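Peptide synthetase NRPS type II-PCP (Streptomyces verticillus, PDB 4NEO) belongs to the stand-alone (type II) peptidyl carrier proteins of non-ribosomal peptide synthetases, small helical bundles of the phosphopantetheine-attachment family. Local coordinates at residues 33-41 / 70-78. Residues are numbered along the deposited sequence; the frame is centred on the assembly and turned at random.
Sequences SVGPHEDFA and LLETRTVAG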
ATOM      1  N   SER A  33       1.525 -11.386   7.875  1.00 72.30           N
ATOM      2  CA  SER A  33       1.198 -10.857   6.571  1.00 69.66           C
ATOM      3  C   SER A  33      -0.204 -10.273   6.574  1.00 65.40           C
ATOM      4  O   SER A  33      -1.004 -10.474   7.508  1.00 65.47           O
ATOM      5  CB  SER A  33       1.259 -11.929   5.502  1.00 70.86           C
ATOM      6  OG  SER A  33       0.284 -12.918   5.802  1.00 75.09           O
ATOM      7  N   VAL A  34      -0.462  -9.550   5.498  1.00 61.05           N
ATOM      8  CA  VAL A  34      -1.709  -8.858   5.293  1.00 63.18           C
ATOM      9  C   VAL A  34      -2.170  -9.192   3.860  1.00 62.08           C
ATOM     10  O   VAL A  34      -1.369  -9.123   2.903  1.00 64.14           O
ATOM     11  CB  VAL A  34      -1.461  -7.358   5.452  1.00 61.64           C
ATOM     12  CG1 VAL A  34      -2.484  -6.558   4.688  1.00 59.73           C
ATOM     13  CG2 VAL A  34      -1.461  -7.006   6.938  1.00 65.95           C
ATOM     14  N   GLY A  35      -3.441  -9.560   3.726  1.00 57.77           N
ATOM     15  CA  GLY A  35      -4.044  -9.815   2.391  1.00 63.48           C
ATOM     16  C   GLY A  35      -4.300  -8.514   1.563  1.00 54.32           C
ATOM     17  O   GLY A  35      -4.495  -7.445   2.129  1.00 54.20           O
ATOM     18  N   PRO A  36      -4.293  -8.624   0.230  1.00 55.90           N
ATOM     19  CA  PRO A  36      -4.460  -7.459  -0.635  1.00 51.88           C
ATOM     20  C   PRO A  36      -5.791  -6.679  -0.466  1.00 51.27           C
ATOM     21  O   PRO A  36      -5.811  -5.486  -0.756  1.00 48.36           O
ATOM     22  CB  PRO A  36      -4.315  -8.039  -2.047  1.00 55.87           C
ATOM     23  CG  PRO A  36      -4.639  -9.490  -1.935  1.00 62.01           C
ATOM     24  CD  PRO A  36      -4.474  -9.902  -0.497  1.00 63.32           C
ATOM     25  N   HIS A  37      -6.855  -7.329   0.021  1.00 49.45           N
ATOM     26  CA  HIS A  37      -8.182  -6.719   0.098  1.00 54.92           C
ATOM     27  C   HIS A  37      -8.708  -6.548   1.492  1.00 58.85           C
ATOM     28  O   HIS A  37      -9.902  -6.245   1.660  1.00 57.28           O
ATOM     29  CB  HIS A  37      -9.179  -7.499  -0.765  1.00 55.62           C
ATOM     30  CG  HIS A  37      -8.718  -7.610  -2.159  1.00 52.41           C
ATOM     31  ND1 HIS A  37      -8.601  -6.506  -2.973  1.00 51.55           N
ATOM     32  CD2 HIS A  37      -8.228  -8.652  -2.854  1.00 55.68           C
ATOM     33  CE1 HIS A  37      -8.061  -6.874  -4.124  1.00 50.43           C
ATOM     34  NE2 HIS A  37      -7.815  -8.166  -4.076  1.00 55.79           N
ATOM     35  N   GLU A  38      -7.822  -6.669   2.494  1.00 55.31           N
ATOM     36  CA  GLU A  38      -8.258  -6.499   3.885  1.00 57.22           C
ATOM     37  C   GLU A  38      -8.352  -5.047   4.255  1.00 53.50           C
ATOM     38  O   GLU A  38      -7.436  -4.287   3.988  1.00 52.03           O
ATOM     39  CB  GLU A  38      -7.281  -7.236   4.838  1.00 64.16           C
ATOM     40  CG  GLU A  38      -7.304  -8.761   4.709  1.00 66.25           C
ATOM     41  CD  GLU A  38      -6.511  -9.445   5.822  1.00 75.24           C
ATOM     42  OE1 GLU A  38      -7.165  -9.915   6.786  1.00 73.71           O
ATOM     43  OE2 GLU A  38      -5.247  -9.460   5.732  1.00 69.37           O
ATOM     44  N   ASP A  39      -9.441  -4.641   4.903  1.00 53.30           N
ATOM     45  CA  ASP A  39      -9.630  -3.212   5.254  1.00 54.44           C
ATOM     46  C   ASP A  39      -8.695  -2.749   6.391  1.00 55.56           C
ATOM     47  O   ASP A  39      -8.593  -3.415   7.428  1.00 55.75           O
ATOM     48  CB  ASP A  39     -11.118  -2.924   5.611  1.00 63.57           C
ATOM     49  CG  ASP A  39     -11.359  -1.460   5.953  1.00 70.11           C
ATOM     50  OD1 ASP A  39     -11.620  -0.661   5.030  1.00 78.34           O
ATOM     51  OD2 ASP A  39     -11.212  -1.072   7.132  1.00 76.26           O
ATOM     52  N   PHE A  40      -8.076  -1.581   6.218  1.00 51.49           N
ATOM     53  CA  PHE A  40      -7.086  -0.994   7.133  1.00 53.91           C
ATOM     54  C   PHE A  40      -7.582  -0.975   8.564  1.00 59.93           C
ATOM     55  O   PHE A  40      -6.838  -1.307   9.468  1.00 60.46           O
ATOM     56  CB  PHE A  40      -6.790   0.452   6.717  1.00 53.08           C
ATOM     57  CG  PHE A  40      -5.830   1.180   7.611  1.00 53.33           C
ATOM     58  CD1 PHE A  40      -4.520   0.766   7.723  1.00 53.57           C
ATOM     59  CD2 PHE A  40      -6.246   2.287   8.346  1.00 55.73           C
ATOM     60  CE1 PHE A  40      -3.636   1.438   8.544  1.00 52.43           C
ATOM     61  CE2 PHE A  40      -5.365   2.961   9.158  1.00 57.11           C
ATOM     62  CZ  PHE A  40      -4.061   2.538   9.251  1.00 54.90           C
ATOM     63  N   ALA A  41      -8.814  -0.527   8.752  1.00 63.04           N
ATOM     64  CA  ALA A  41      -9.373  -0.371  10.094  1.00 70.27           C
ATOM     65  C   ALA A  41      -9.729  -1.718  10.675  1.00 73.81           C
ATOM     66  O   ALA A  41      -9.594  -1.910  11.882  1.00 78.84           O
ATOM     67  CB  ALA A  41     -10.609   0.513  10.086  1.00 73.46           C
ATOM     68  N   LEU A  70      -3.854   6.140   1.412  1.00 51.19           N
ATOM     69  CA  LEU A  70      -4.214   4.992   2.251  1.00 46.61           C
ATOM     70  C   LEU A  70      -5.647   5.094   2.757  1.00 49.94           C
ATOM     71  O   LEU A  70      -6.386   4.115   2.757  1.00 47.90           O
ATOM     72  CB  LEU A  70      -3.263   4.871   3.442  1.00 50.11           C
ATOM     73  CG  LEU A  70      -3.382   3.706   4.465  1.00 51.08           C
ATOM     74  CD1 LEU A  70      -2.115   3.689   5.307  1.00 57.59           C
ATOM     75  CD2 LEU A  70      -4.500   3.919   5.437  1.00 60.46           C
ATOM     76  N   LEU A  71      -6.023   6.264   3.272  1.00 48.35           N
ATOM     77  CA  LEU A  71      -7.251   6.356   4.046  1.00 51.87           C
ATOM     78  C   LEU A  71      -8.483   6.383   3.172  1.00 53.92           C
ATOM     79  O   LEU A  71      -9.562   6.124   3.665  1.00 52.22           O
ATOM     80  CB  LEU A  71      -7.258   7.557   4.994  1.00 52.32           C
ATOM     81  CG  LEU A  71      -6.222   7.478   6.135  1.00 52.89           C
ATOM     82  CD1 LEU A  71      -6.246   8.782   6.949  1.00 54.89           C
ATOM     83  CD2 LEU A  71      -6.521   6.271   7.017  1.00 57.80           C
ATOM     84  N   GLU A  72      -8.325   6.652   1.881  1.00 47.72           N
ATOM     85  CA  GLU A  72      -9.477   6.644   0.959  1.00 52.73           C
ATOM     86  C   GLU A  72      -9.555   5.354   0.124  1.00 51.87           C
ATOM     87  O   GLU A  72     -10.599   5.031  -0.436  1.00 53.75           O
ATOM     88  CB  GLU A  72      -9.452   7.888   0.051  1.00 53.27           C
ATOM     89  CG  GLU A  72      -9.786   9.129   0.868  1.00 57.40           C
ATOM     90  CD  GLU A  72      -9.739  10.417   0.050  1.00 62.73           C
ATOM     91  OE1 GLU A  72      -9.476  10.341  -1.171  1.00 68.82           O
ATOM     92  OE2 GLU A  72      -9.951  11.489   0.664  1.00 68.83           O
ATOM     93  N   THR A  73      -8.459   4.603   0.052  1.00 46.81           N
ATOM     94  CA  THR A  73      -8.498   3.332  -0.660  1.00 48.30           C
ATOM     95  C   THR A  73      -8.698   2.170   0.324  1.00 51.63           C
ATOM     96  O   THR A  73      -9.444   1.272   0.040  1.00 55.97           O
ATOM     97  CB  THR A  73      -7.254   3.090  -1.468  1.00 44.26           C
ATOM     98  OG1 THR A  73      -6.111   3.046  -0.587  1.00 41.86           O
ATOM     99  CG2 THR A  73      -7.118   4.119  -2.541  1.00 48.19           C
ATOM    100  N   ARG A  74      -7.999   2.229   1.464  1.00 50.69           N
ATOM    101  CA  ARG A  74      -8.175   1.360   2.620  1.00 52.13           C
ATOM    102  C   ARG A  74      -7.743  -0.098   2.458  1.00 50.44           C
ATOM    103  O   ARG A  74      -7.874  -0.847   3.410  1.00 50.89           O
ATOM    104  CB  ARG A  74      -9.628   1.378   3.112  1.00 61.47           C
ATOM    105  CG  ARG A  74     -10.265   2.748   3.143  1.00 69.24           C
ATOM    106  CD  ARG A  74     -11.159   2.935   4.319  1.00 73.58           C
ATOM    107  NE  ARG A  74     -10.486   3.661   5.409  1.00 84.66           N
ATOM    108  CZ  ARG A  74     -10.390   3.238   6.673  1.00101.97           C
ATOM    109  NH1 ARG A  74     -10.880   2.042   7.022  1.00104.04           N
ATOM    110  NH2 ARG A  74      -9.798   4.007   7.602  1.00107.28           N
ATOM    111  N   THR A  75      -7.306  -0.537   1.280  1.00 45.24           N
ATOM    112  CA  THR A  75      -6.723  -1.869   1.123  1.00 44.20           C
ATOM    113  C   THR A  75      -5.338  -1.725   0.524  1.00 44.24           C
ATOM    114  O   THR A  75      -4.991  -0.673  -0.074  1.00 40.88           O
ATOM    115  CB  THR A  75      -7.556  -2.809   0.277  1.00 46.41           C
ATOM    116  OG1 THR A  75      -7.599  -2.346  -1.088  1.00 46.06           O
ATOM    117  CG2 THR A  75      -8.975  -2.928   0.856  1.00 51.53           C
ATOM    118  N   VAL A  76      -4.529  -2.762   0.689  1.00 41.31           N
ATOM    119  CA  VAL A  76      -3.223  -2.772   0.077  1.00 42.73           C
ATOM    120  C   VAL A  76      -3.371  -2.707  -1.453  1.00 44.75           C
ATOM    121  O   VAL A  76      -2.634  -1.957  -2.103  1.00 41.72           O
ATOM    122  CB  VAL A  76      -2.463  -4.056   0.435  1.00 41.90           C
ATOM    123  CG1 VAL A  76      -1.322  -4.328  -0.539  1.00 43.45           C
ATOM    124  CG2 VAL A  76      -1.989  -4.049   1.893  1.00 45.58           C
ATOM    125  N   ALA A  77      -4.266  -3.529  -2.033  1.00 43.50           N
ATOM    126  CA  ALA A  77      -4.458  -3.507  -3.524  1.00 45.02           C
ATOM    127  C   ALA A  77      -4.942  -2.131  -4.056  1.00 45.35           C
ATOM    128  O   ALA A  77      -4.509  -1.686  -5.117  1.00 43.24           O
ATOM    129  CB  ALA A  77      -5.416  -4.582  -3.974  1.00 45.92           C
ATOM    130  N   GLY A  78      -5.860  -1.513  -3.320  1.00 41.91           N
ATOM    131  CA  GLY A  78      -6.405  -0.203  -3.640  1.00 42.80           C
ATOM    132  C   GLY A  78      -5.307   0.835  -3.608  1.00 43.03           C
ATOM    133  O   GLY A  78      -5.167   1.600  -4.540  1.00 41.75           O
TER
HETATM  134  O   HOH W   1      -5.158  -4.830   2.566  1.00 44.87           O
HETATM  135  O   HOH W   2      -9.365  -3.801  -2.629  1.00 43.73           O
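Ala-77 N, in the first turn of helix 76-86, donates a hydrogen bond to Pro-36 O over 2.8 Å, nearly straight at 169° and on a carbonyl lone pair. The first N-H groups of a helix have no backbone carbonyl of a preceding turn to bond, and here three are answered in three ways. Val-76 N donates to the oxygen of water 1 at 2.9 Å, which in turn donates to Gly-35 O and Glu-38 O of the loop. Gly-78 N bonds to the N-cap hydroxyl, Thr-75 OG1, at 2.9 Å; a second water joins that hydroxyl to His-37 ND1. In this carrier-protein helical bundle, the contact thus fastens the long loop between helices 7-28 and 47-50 to the junction of helices 67-73 and 76-86. At that junction Arg-74, with positive phi, offers its carbonyl O to Phe-40 N at 2.9 Å. Phe-40 swings its ring away from its own N (chi1 178°) and in toward helix 67-73, where Leu-70 CD2 sits over the ring centre, a CH-pi contact 3.7 Å from the centroid. Arg-74 NH1 forms a salt bridge with Asp-39 OD2 (3.1 Å), the carboxylate and guanidinium planes 35° apart, while NE donates to Leu-71 O; Asp-39 OD2 also accepts from Ala-41 N, closing an Asx turn.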